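Side-chain contacts in ArtJ (Geobacillus stearothermophilus, PDB 2PVU), which binds the basic amino acids arginine, lysine and histidine and probably delivers them to its cognate ABC transporter, Art(MP)2: residues S250-Y253 with T254-K258; I131-K134 with Q135-V139; F93-Q97 with S98-D102; A155-G158 with Q159-A162; A51-P54 with F55-Q59. All coordinates share one frame; numbering follows the deposited sequence.

In the fold
All five contacts are local, each within one continuous run of chain. Interactions 4 and 5 lie nearest the centre of the chain, on opposite sides of it, and both touch the bound lysine: 155-158 gives a helix N-terminus to its carboxylate end, 51-54 lays an aromatic ring on its aliphatic chain. All five are partly buried; the other three stand farther from the centre (about 18 to 22 Å, centre to centre). Interaction 1 opens helix 252-261 with backbone bonds and a long ion pair; interaction 3 closes helix 89-98, one carbonyl drawing in the chain beyond; interaction 2 is a turn leaving strand 125-134. Interactions 1 and 2 have centres about 34 Å apart.

Interaction 1. Residues S250-Y253 with T254-K258; sequences SGKY and TEIYK
E255, one residue past T254 in the first turn of helix 252-261, reaches back to both G251 and K252. Its backbone N donates to G251 O at 3.0 Å, the first i to i+4 bond of the helix, while its side chain, with CG anti to the carbonyl carbon (chi1 -63°) and extended beyond, runs back past the same oxygen. OE1 ends 3.6 Å from K252 CD, and the ion pair from K252 NZ to E255 OE1 is long at 3.9 Å; the two side chains cross at about a right angle on the exposed side of the helix.

G251 stands at the N-cap. With positive phi it is also the residue at which the chain leaves the preceding helix, 237-249, so a single glycine joins the end of one helix to the start of the next, and its backbone angles suit a residue without CB.

I256 faces back toward the opening residues: its N bonds to K252 O, and CD1 packs 4.0 Å from K252 CG, so the lysine stem has a carboxylate near one part and a methyl near another. Beyond K252 the isoleucine meets F66 and D69 of helix 66-78.

Y257 N bonds to Y253 O at 2.8 Å. Y257 CB comes 4.2 Å from Y253 CE2, both rings being swung anti to their backbone nitrogens. Y253 OH is hydrogen-bonded to Y124 O, and the Y257 ring meets that of F261.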
# COMPACT_ATOMS: atom_id res chain seq x y z
N SER A 250 -11.81 14.19 -14.45
CA SER A 250 -12.14 15.55 -14.00
C SER A 250 -10.92 16.36 -13.52
O SER A 250 -11.02 17.57 -13.31
CB SER A 250 -13.20 15.48 -12.89
OG SER A 250 -12.64 14.94 -11.70
N GLY A 251 -9.78 15.70 -13.33
CA GLY A 251 -8.60 16.37 -12.78
C GLY A 251 -8.49 16.23 -11.26
O GLY A 251 -7.50 16.66 -10.68
N LYS A 252 -9.47 15.56 -10.63
CA LYS A 252 -9.50 15.41 -9.17
C LYS A 252 -8.40 14.47 -8.73
O LYS A 252 -7.76 14.70 -7.71
CB LYS A 252 -10.89 14.92 -8.70
CG LYS A 252 -11.01 14.72 -7.17
CD LYS A 252 -11.12 16.07 -6.46
CE LYS A 252 -11.09 15.90 -4.94
NZ LYS A 252 -11.26 17.23 -4.27
N TYR A 253 -8.18 13.40 -9.50
CA TYR A 253 -7.07 12.49 -9.18
C TYR A 253 -5.76 13.28 -9.15
O TYR A 253 -4.98 13.16 -8.19
CB TYR A 253 -6.95 11.37 -10.22
CG TYR A 253 -5.78 10.43 -9.95
CD1 TYR A 253 -6.00 9.20 -9.30
CD2 TYR A 253 -4.47 10.74 -10.35
CE1 TYR A 253 -4.94 8.30 -9.08
CE2 TYR A 253 -3.40 9.84 -10.10
CZ TYR A 253 -3.64 8.63 -9.47
OH TYR A 253 -2.60 7.75 -9.21
N THR A 254 -5.49 14.07 -10.18
CA THR A 254 -4.23 14.83 -10.12
C THR A 254 -4.12 15.88 -9.02
O THR A 254 -3.01 16.08 -8.50
CB THR A 254 -3.63 15.25 -11.48
OG1 THR A 254 -3.44 16.68 -11.58
CG2 THR A 254 -4.32 14.65 -12.59
N GLU A 255 -5.24 16.52 -8.66
CA GLU A 255 -5.24 17.44 -7.49
C GLU A 255 -4.82 16.68 -6.22
O GLU A 255 -3.95 17.16 -5.48
CB GLU A 255 -6.60 18.10 -7.25
CG GLU A 255 -7.13 19.01 -8.33
CD GLU A 255 -8.63 19.33 -8.13
OE1 GLU A 255 -9.15 19.08 -6.99
OE2 GLU A 255 -9.29 19.82 -9.09
N ILE A 256 -5.44 15.52 -5.97
CA ILE A 256 -5.09 14.68 -4.82
C ILE A 256 -3.62 14.22 -4.90
O ILE A 256 -2.89 14.30 -3.90
CB ILE A 256 -6.01 13.44 -4.70
CG1 ILE A 256 -7.47 13.91 -4.55
CG2 ILE A 256 -5.58 12.61 -3.48
CD1 ILE A 256 -8.52 12.79 -4.75
N TYR A 257 -3.21 13.74 -6.07
CA TYR A 257 -1.82 13.30 -6.27
C TYR A 257 -0.82 14.42 -5.96
O TYR A 257 0.20 14.22 -5.29
CB TYR A 257 -1.61 12.80 -7.71
CG TYR A 257 -0.26 12.16 -7.88
CD1 TYR A 257 -0.09 10.77 -7.64
CD2 TYR A 257 0.86 12.92 -8.21
CE1 TYR A 257 1.18 10.19 -7.78
CE2 TYR A 257 2.12 12.37 -8.31
CZ TYR A 257 2.27 11.01 -8.14
OH TYR A 257 3.54 10.50 -8.26
N LYS A 258 -1.10 15.61 -6.46
CA LYS A 258 -0.21 16.74 -6.21
C LYS A 258 -0.16 17.15 -4.74
O LYS A 258 0.90 17.56 -4.23
CB LYS A 258 -0.62 17.92 -7.06
CG LYS A 258 -0.35 17.72 -8.54
CD LYS A 258 -0.32 19.05 -9.28
CE LYS A 258 -1.71 19.58 -9.58
NZ LYS A 258 -1.65 20.87 -10.35

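Interaction 2. Residues I131-K134 with Q135-V139; sequences ILVK and QGSPV
V133, an apolar residue, has a serine as its closest partner: its CB sits 3.6 Å from S137 CB, and CG1 lies 3.8 Å from S137 OG. That hydroxyl, placed anti to its own backbone N (chi1 164°), is turned along the chain and accepts from V139 N at 3.0 Å, closing an ST turn.

Just before it, K134 to S137 form a type II beta turn, with S137 N donating to K134 O at 3.0 Å. The donor stands 38° out of the carbonyl plane. G136 takes the third position of the turn with positive phi, where a CB would jam against the preceding carbonyl. The two turns follow one another and bend the chain back alongside the strand, bringing V139 CB to 4.3 Å from V133 CG1 and V139 CG1 to 4.4 Å from I131 CG2, a looser apolar patch.

K134 leads its amine away from the turn to L186 O. The strand end itself is bordered by 212-215, where V133 meets Q213, and by 192-196, where I131 and V133 both touch A192; V139 rests on L145 and K148 farther along the same loop.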
# COMPACT_ATOMS: atom_id res chain seq x y z
N ILE A 131 14.56 -1.04 -1.23
CA ILE A 131 15.23 -1.42 0.01
C ILE A 131 15.47 -0.18 0.86
O ILE A 131 15.97 0.85 0.37
CB ILE A 131 16.57 -2.09 -0.30
CG1 ILE A 131 16.34 -3.32 -1.15
CG2 ILE A 131 17.37 -2.48 1.00
CD1 ILE A 131 17.58 -3.70 -1.99
N LEU A 132 15.11 -0.27 2.12
CA LEU A 132 15.36 0.79 3.06
C LEU A 132 16.46 0.31 4.03
O LEU A 132 16.36 -0.76 4.60
CB LEU A 132 14.06 1.10 3.84
CG LEU A 132 14.08 2.23 4.86
CD1 LEU A 132 14.23 3.61 4.22
CD2 LEU A 132 12.80 2.17 5.64
N VAL A 133 17.50 1.11 4.19
CA VAL A 133 18.66 0.76 5.03
C VAL A 133 19.14 2.00 5.80
O VAL A 133 18.76 3.13 5.48
CB VAL A 133 19.87 0.22 4.19
CG1 VAL A 133 19.59 -1.18 3.61
CG2 VAL A 133 20.31 1.22 3.08
N LYS A 134 19.97 1.79 6.81
CA LYS A 134 20.64 2.90 7.45
C LYS A 134 21.73 3.42 6.51
O LYS A 134 22.33 2.65 5.75
CB LYS A 134 21.27 2.46 8.76
CG LYS A 134 20.24 2.12 9.82
CD LYS A 134 20.93 1.84 11.15
CE LYS A 134 19.86 1.62 12.23
NZ LYS A 134 20.41 1.36 13.61
N GLN A 135 21.98 4.72 6.53
CA GLN A 135 23.11 5.23 5.76
C GLN A 135 24.32 4.57 6.40
O GLN A 135 24.38 4.41 7.63
CB GLN A 135 23.21 6.75 5.85
CG GLN A 135 22.12 7.50 5.07
CD GLN A 135 21.89 8.92 5.59
OE1 GLN A 135 20.78 9.44 5.52
NE2 GLN A 135 22.94 9.53 6.14
N GLY A 136 25.26 4.14 5.58
CA GLY A 136 26.39 3.37 6.15
C GLY A 136 26.25 1.91 5.76
O GLY A 136 27.22 1.17 5.77
N SER A 137 25.04 1.47 5.42
CA SER A 137 24.88 0.09 4.96
C SER A 137 25.70 -0.11 3.68
O SER A 137 25.72 0.79 2.82
CB SER A 137 23.41 -0.22 4.64
OG SER A 137 23.33 -1.41 3.87
N PRO A 138 26.36 -1.28 3.52
CA PRO A 138 27.09 -1.51 2.29
C PRO A 138 26.20 -1.95 1.12
O PRO A 138 26.70 -2.12 0.01
CB PRO A 138 28.06 -2.64 2.66
CG PRO A 138 27.31 -3.44 3.67
CD PRO A 138 26.50 -2.41 4.47
N VAL A 139 24.90 -2.14 1.38
CA VAL A 139 23.97 -2.72 0.38
C VAL A 139 23.86 -1.79 -0.83
O VAL A 139 23.55 -0.59 -0.68
CB VAL A 139 22.57 -2.96 1.00
CG1 VAL A 139 21.54 -3.34 -0.06
CG2 VAL A 139 22.66 -4.05 2.06

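Interaction 3. Residues F93-Q97 with S98-D102; sequences FASLQ and SKEVD
L96 and S95 pack on V101 where helix 89-98 ends and the chain turns toward strand 103-104. This is a helix C-terminus that finishes with K99 in a positive-phi conformation.

V101 is the side chain to follow. Its CB lies 3.9 Å from S95 CB, and from there the two methyls part. CG2, anti to the carbonyl carbon, comes down on S95 CB at 3.7 Å; CG1, anti to the backbone N (chi1 156°), goes to L96 CD2 at 4.1 Å. The valine thus straddles two successive helix residues, taking the stem of one and a methyl tip of the other; it also meets V45 of strand 44-48 and I87, which S95 touches as well.

Backbone bonds bring it there. S98 N still makes the helical bond to A94 O, whereas K99 N reaches L96 O only weakly. V101 N then donates to S95 O at 3.2 Å and is straight at its hydrogen (177°), though it stands 57° above the carbonyl plane. That one carbonyl therefore holds the end of the turn against the last part of the helix.

The surface side is occupied by E100 and K99, while D102 turns its carboxylate OD2 to V45 N on strand 44-48. V101 O, buried by the contact, has no polar partner in the model; its neighbour here is the L96 methyl CD2, at 4.0 Å.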
# COMPACT_ATOMS: atom_id res chain seq x y z
N PHE A 93 -7.80 -8.68 5.19
CA PHE A 93 -7.98 -9.77 4.23
C PHE A 93 -8.93 -10.83 4.75
O PHE A 93 -9.73 -11.38 3.98
CB PHE A 93 -6.62 -10.35 3.80
CG PHE A 93 -5.87 -9.42 2.87
CD1 PHE A 93 -5.99 -9.53 1.49
CD2 PHE A 93 -5.13 -8.37 3.41
CE1 PHE A 93 -5.34 -8.63 0.65
CE2 PHE A 93 -4.49 -7.46 2.59
CZ PHE A 93 -4.59 -7.58 1.20
N ALA A 94 -8.84 -11.12 6.04
CA ALA A 94 -9.78 -12.04 6.67
C ALA A 94 -11.22 -11.55 6.56
O ALA A 94 -12.10 -12.35 6.27
CB ALA A 94 -9.40 -12.27 8.14
N SER A 95 -11.43 -10.25 6.78
CA SER A 95 -12.75 -9.61 6.77
C SER A 95 -13.33 -9.45 5.37
O SER A 95 -14.55 -9.43 5.21
CB SER A 95 -12.63 -8.22 7.41
OG SER A 95 -12.54 -8.38 8.81
N LEU A 96 -12.47 -9.32 4.36
CA LEU A 96 -12.92 -9.36 2.97
C LEU A 96 -13.42 -10.75 2.64
O LEU A 96 -14.46 -10.90 1.97
CB LEU A 96 -11.80 -8.96 1.97
CG LEU A 96 -11.46 -7.46 2.02
CD1 LEU A 96 -10.07 -7.21 1.47
CD2 LEU A 96 -12.52 -6.66 1.26
N GLN A 97 -12.72 -11.75 3.11
CA GLN A 97 -13.15 -13.13 2.86
C GLN A 97 -14.54 -13.48 3.50
O GLN A 97 -15.37 -14.13 2.86
CB GLN A 97 -12.09 -14.13 3.33
CG GLN A 97 -10.78 -14.15 2.53
CD GLN A 97 -10.04 -15.52 2.58
OE1 GLN A 97 -8.90 -15.64 2.10
NE2 GLN A 97 -10.69 -16.55 3.15
N SER A 98 -14.77 -13.05 4.74
CA SER A 98 -16.05 -13.24 5.42
C SER A 98 -17.15 -12.27 4.95
O SER A 98 -18.35 -12.45 5.29
CB SER A 98 -15.84 -13.07 6.91
OG SER A 98 -15.55 -11.70 7.20
N LYS A 99 -16.74 -11.26 4.17
CA LYS A 99 -17.58 -10.13 3.71
C LYS A 99 -18.06 -9.22 4.86
O LYS A 99 -19.01 -8.43 4.69
CB LYS A 99 -18.76 -10.57 2.81
CG LYS A 99 -18.38 -11.48 1.64
CD LYS A 99 -19.63 -11.96 0.89
CE LYS A 99 -19.30 -12.95 -0.21
NZ LYS A 99 -20.47 -13.87 -0.45
N GLU A 100 -17.39 -9.29 6.01
CA GLU A 100 -17.67 -8.32 7.07
C GLU A 100 -17.27 -6.91 6.64
O GLU A 100 -17.88 -5.91 7.05
CB GLU A 100 -16.99 -8.70 8.40
CG GLU A 100 -17.59 -7.88 9.55
CD GLU A 100 -17.11 -8.30 10.91
OE1 GLU A 100 -16.21 -9.16 11.02
OE2 GLU A 100 -17.66 -7.73 11.89
N VAL A 101 -16.24 -6.82 5.79
CA VAL A 101 -15.87 -5.58 5.18
C VAL A 101 -16.23 -5.70 3.68
O VAL A 101 -16.05 -6.79 3.09
CB VAL A 101 -14.36 -5.35 5.45
CG1 VAL A 101 -13.73 -4.47 4.48
CG2 VAL A 101 -14.16 -4.86 6.88
N ASP A 102 -16.78 -4.64 3.11
CA ASP A 102 -17.29 -4.67 1.73
C ASP A 102 -16.21 -4.34 0.68
O ASP A 102 -16.38 -4.64 -0.51
CB ASP A 102 -18.43 -3.66 1.57
CG ASP A 102 -19.62 -4.00 2.44
OD1 ASP A 102 -20.02 -5.19 2.47
OD2 ASP A 102 -20.10 -3.10 3.12

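Interaction 4. Residues A155-G158 with Q159-A162; sequences ATTG and QEAA. With LYS (lysine), chain E.
T156 caps the helix that starts at T157, its OG1 accepting from Q159 N at 3.2 Å with a nearly straight N-H (165°). The hydroxyl lies between its own backbone N and carbonyl carbon (chi1 61°), which turns it over the first helical turn, and it is also hydrogen-bonded to Q153 O. Q159 tightens the same turn: extended and with CG anti to its backbone N, it crosses T156 at about a right angle and carries OE1 back to A155 N at 2.8 Å, the donor standing 40° above the amide plane; its NE2 goes to E163.

The buried face of this turn is packed against the bound lysine. T157 N donates to the ligand carboxylate O at 2.9 Å, so the anion sits at a helix N-terminus, where the dipole would probably favour it. The same oxygen comes 3.1 Å from T156 CA, T156 CG2 lies 3.9 Å from the ligand CD, and T157 OG1, 3.3 Å from the ligand CA, bonds to E224. R114 NH1 also holds the ligand.

The looser side is that of E160, which is partly exposed: its OE1 comes no nearer to 155-158 than T157 CG2, at 4.0 Å, and its OE2 makes a long, weak ion pair with K164.

Helix 157-166 follows strand 150-153 and leads to 172-175 in a beta-alpha-beta unit. A162 meets I172 on that last strand, while A155 and T156 touch D90 and W89 of helix 89-98.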
# COMPACT_ATOMS: atom_id res chain seq x y z
N ALA A 155 2.71 -10.88 4.78
CA ALA A 155 1.75 -11.04 3.68
C ALA A 155 1.69 -9.83 2.73
O ALA A 155 0.61 -9.39 2.32
CB ALA A 155 0.37 -11.41 4.21
N THR A 156 2.88 -9.34 2.35
CA THR A 156 3.03 -8.27 1.39
C THR A 156 3.89 -8.72 0.20
O THR A 156 4.58 -9.76 0.25
CB THR A 156 3.68 -6.99 1.98
OG1 THR A 156 4.98 -7.31 2.47
CG2 THR A 156 2.84 -6.44 3.15
N THR A 157 3.84 -7.93 -0.87
CA THR A 157 4.68 -8.21 -2.03
C THR A 157 6.16 -7.97 -1.65
O THR A 157 7.05 -8.48 -2.32
CB THR A 157 4.29 -7.35 -3.24
OG1 THR A 157 4.24 -6.00 -2.81
CG2 THR A 157 2.89 -7.73 -3.77
N GLY A 158 6.45 -7.22 -0.57
CA GLY A 158 7.85 -7.12 -0.13
C GLY A 158 8.31 -8.42 0.51
O GLY A 158 9.42 -8.88 0.25
N GLN A 159 7.45 -9.04 1.31
CA GLN A 159 7.75 -10.38 1.83
C GLN A 159 7.96 -11.33 0.69
O GLN A 159 8.89 -12.15 0.68
CB GLN A 159 6.65 -10.91 2.74
CG GLN A 159 6.94 -12.32 3.21
CD GLN A 159 5.87 -12.85 4.11
OE1 GLN A 159 5.21 -12.08 4.80
NE2 GLN A 159 5.71 -14.17 4.16
N GLU A 160 7.07 -11.24 -0.29
CA GLU A 160 7.16 -12.07 -1.48
C GLU A 160 8.50 -11.90 -2.22
O GLU A 160 9.15 -12.89 -2.60
CB GLU A 160 6.01 -11.74 -2.46
CG GLU A 160 5.96 -12.76 -3.63
CD GLU A 160 4.81 -12.52 -4.58
OE1 GLU A 160 4.05 -11.52 -4.40
OE2 GLU A 160 4.66 -13.33 -5.53
N ALA A 161 8.91 -10.66 -2.44
CA ALA A 161 10.16 -10.44 -3.15
C ALA A 161 11.35 -11.02 -2.35
O ALA A 161 12.26 -11.61 -2.94
CB ALA A 161 10.37 -8.94 -3.46
N ALA A 162 11.32 -10.89 -1.01
CA ALA A 162 12.41 -11.37 -0.18
C ALA A 162 12.47 -12.90 -0.27
O ALA A 162 13.54 -13.48 -0.41
CB ALA A 162 12.20 -10.88 1.28
N LYS E . 1.72 -2.94 -1.90
CA LYS E . 2.25 -4.04 -1.03
C LYS E . 1.24 -5.20 -1.02
O LYS E . 1.52 -6.26 -0.49
CB LYS E . 2.45 -3.55 0.39
CG LYS E . 1.14 -3.01 1.01
CD LYS E . 1.21 -2.97 2.56
CE LYS E . 0.19 -1.99 3.09
NZ LYS E . 0.09 -2.08 4.65
OXT LYS E . 0.11 -5.08 -1.54

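Interaction 5. Residues A51-P54 with F55-Q59; sequences AFAP and FEYMQ. With LYS (lysine), chain E.
F52 and F55 lie side by side and point the same way, F52 CD1 standing 3.9 Å from F55 CD2. E56 runs alongside F52 too: bent at chi2, it folds back to bring OE2 3.6 Å from F52 CD1, its carboxylate plane only 4° from that of the ring though the oxygen's approach is oblique. On one face of the F52 ring lies the bound lysine, CE 3.5 Å above the plane and over its centre. The ring is thus a flat wall for the ligand's aliphatic arm, reached with CG anti to the backbone N (chi1 -154°).

The backbone behind these rings is a classic beta bulge, F55 and E56 both facing F52. F52 O accepts twice, from F55 N at 2.9 Å in the carbonyl plane on a lone pair, and from E56 N, which stands well above that plane; F52 N returns a bond to E56 O at 2.8 Å.

P54, after a cis peptide bond, lies alongside F55 with its CG over one ring face, offset toward the rim. A53 CB sits over the face of Y57, 3.9 Å from the centroid, in a CH-pi contact that the tyrosine's first torsion (58°) sets up.

Y57 belongs to strand 57-59, which pairs with 62-64; its backbone bonds to V64. F55 meets F125 and Y226 edge-to-face; helix 197-206 borders F52 at V199, and helix 252-261 reaches P54 and F55 through F261.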
# COMPACT_ATOMS: atom_id res chain seq x y z
N ALA A 51 -1.38 2.48 8.79
CA ALA A 51 -0.01 2.57 9.31
C ALA A 51 0.94 2.54 8.13
O ALA A 51 1.91 1.73 8.10
CB ALA A 51 0.27 1.39 10.31
N PHE A 52 0.65 3.37 7.11
CA PHE A 52 1.31 3.23 5.78
C PHE A 52 1.32 4.60 5.09
O PHE A 52 0.81 4.79 3.96
CB PHE A 52 0.56 2.17 4.95
CG PHE A 52 1.39 1.49 3.89
CD1 PHE A 52 1.04 1.60 2.55
CD2 PHE A 52 2.53 0.73 4.24
CE1 PHE A 52 1.79 0.95 1.54
CE2 PHE A 52 3.30 0.08 3.26
CZ PHE A 52 2.92 0.19 1.89
N ALA A 53 1.91 5.57 5.78
CA ALA A 53 2.05 6.92 5.21
C ALA A 53 2.89 6.83 3.94
O ALA A 53 3.92 6.15 3.93
CB ALA A 53 2.70 7.88 6.22
N PRO A 54 2.52 7.57 2.87
CA PRO A 54 1.50 8.62 2.81
C PRO A 54 0.10 8.16 2.37
O PRO A 54 -0.78 9.00 2.18
CB PRO A 54 2.05 9.53 1.72
CG PRO A 54 2.66 8.57 0.73
CD PRO A 54 3.23 7.42 1.59
N PHE A 55 -0.09 6.86 2.21
CA PHE A 55 -1.37 6.35 1.68
C PHE A 55 -2.50 6.35 2.71
O PHE A 55 -3.61 6.84 2.44
CB PHE A 55 -1.14 4.95 1.07
CG PHE A 55 -0.19 5.00 -0.10
CD1 PHE A 55 -0.64 5.49 -1.32
CD2 PHE A 55 1.14 4.63 0.05
CE1 PHE A 55 0.24 5.64 -2.44
CE2 PHE A 55 2.04 4.72 -1.05
CZ PHE A 55 1.58 5.26 -2.29
N GLU A 56 -2.19 5.88 3.91
CA GLU A 56 -3.14 5.98 5.01
C GLU A 56 -2.37 5.89 6.31
O GLU A 56 -1.52 5.03 6.47
CB GLU A 56 -4.18 4.87 4.98
CG GLU A 56 -3.64 3.43 4.77
CD GLU A 56 -3.44 3.07 3.29
OE1 GLU A 56 -4.30 3.47 2.47
OE2 GLU A 56 -2.46 2.36 2.95
N TYR A 57 -2.67 6.79 7.22
CA TYR A 57 -1.98 6.79 8.52
C TYR A 57 -2.86 7.56 9.47
O TYR A 57 -3.89 8.10 9.05
CB TYR A 57 -0.57 7.36 8.41
CG TYR A 57 -0.47 8.77 7.87
CD1 TYR A 57 -0.23 9.85 8.74
CD2 TYR A 57 -0.56 9.04 6.49
CE1 TYR A 57 -0.10 11.15 8.27
CE2 TYR A 57 -0.43 10.34 5.99
CZ TYR A 57 -0.20 11.39 6.88
OH TYR A 57 -0.06 12.67 6.42
N MET A 58 -2.52 7.56 10.76
CA MET A 58 -3.32 8.28 11.75
C MET A 58 -2.69 9.63 12.02
O MET A 58 -1.49 9.75 12.15
CB MET A 58 -3.41 7.49 13.07
CG MET A 58 -4.12 6.13 12.98
SD MET A 58 -5.86 6.28 12.51
CE MET A 58 -6.34 4.58 12.56
N GLN A 59 -3.52 10.65 12.13
CA GLN A 59 -3.06 11.96 12.53
C GLN A 59 -4.20 12.58 13.30
O GLN A 59 -5.30 12.74 12.76
CB GLN A 59 -2.70 12.81 11.30
CG GLN A 59 -2.46 14.30 11.55
CD GLN A 59 -2.42 15.08 10.22
OE1 GLN A 59 -3.39 15.74 9.84
NE2 GLN A 59 -1.30 14.94 9.49
N LYS E . 1.72 -2.94 -1.90
CA LYS E . 2.25 -4.04 -1.03
C LYS E . 1.24 -5.20 -1.02
O LYS E . 1.52 -6.26 -0.49
CB LYS E . 2.45 -3.55 0.39
CG LYS E . 1.14 -3.01 1.01
CD LYS E . 1.21 -2.97 2.56
CE LYS E . 0.19 -1.99 3.09
NZ LYS E . 0.09 -2.08 4.65
OXT LYS E . 0.11 -5.08 -1.54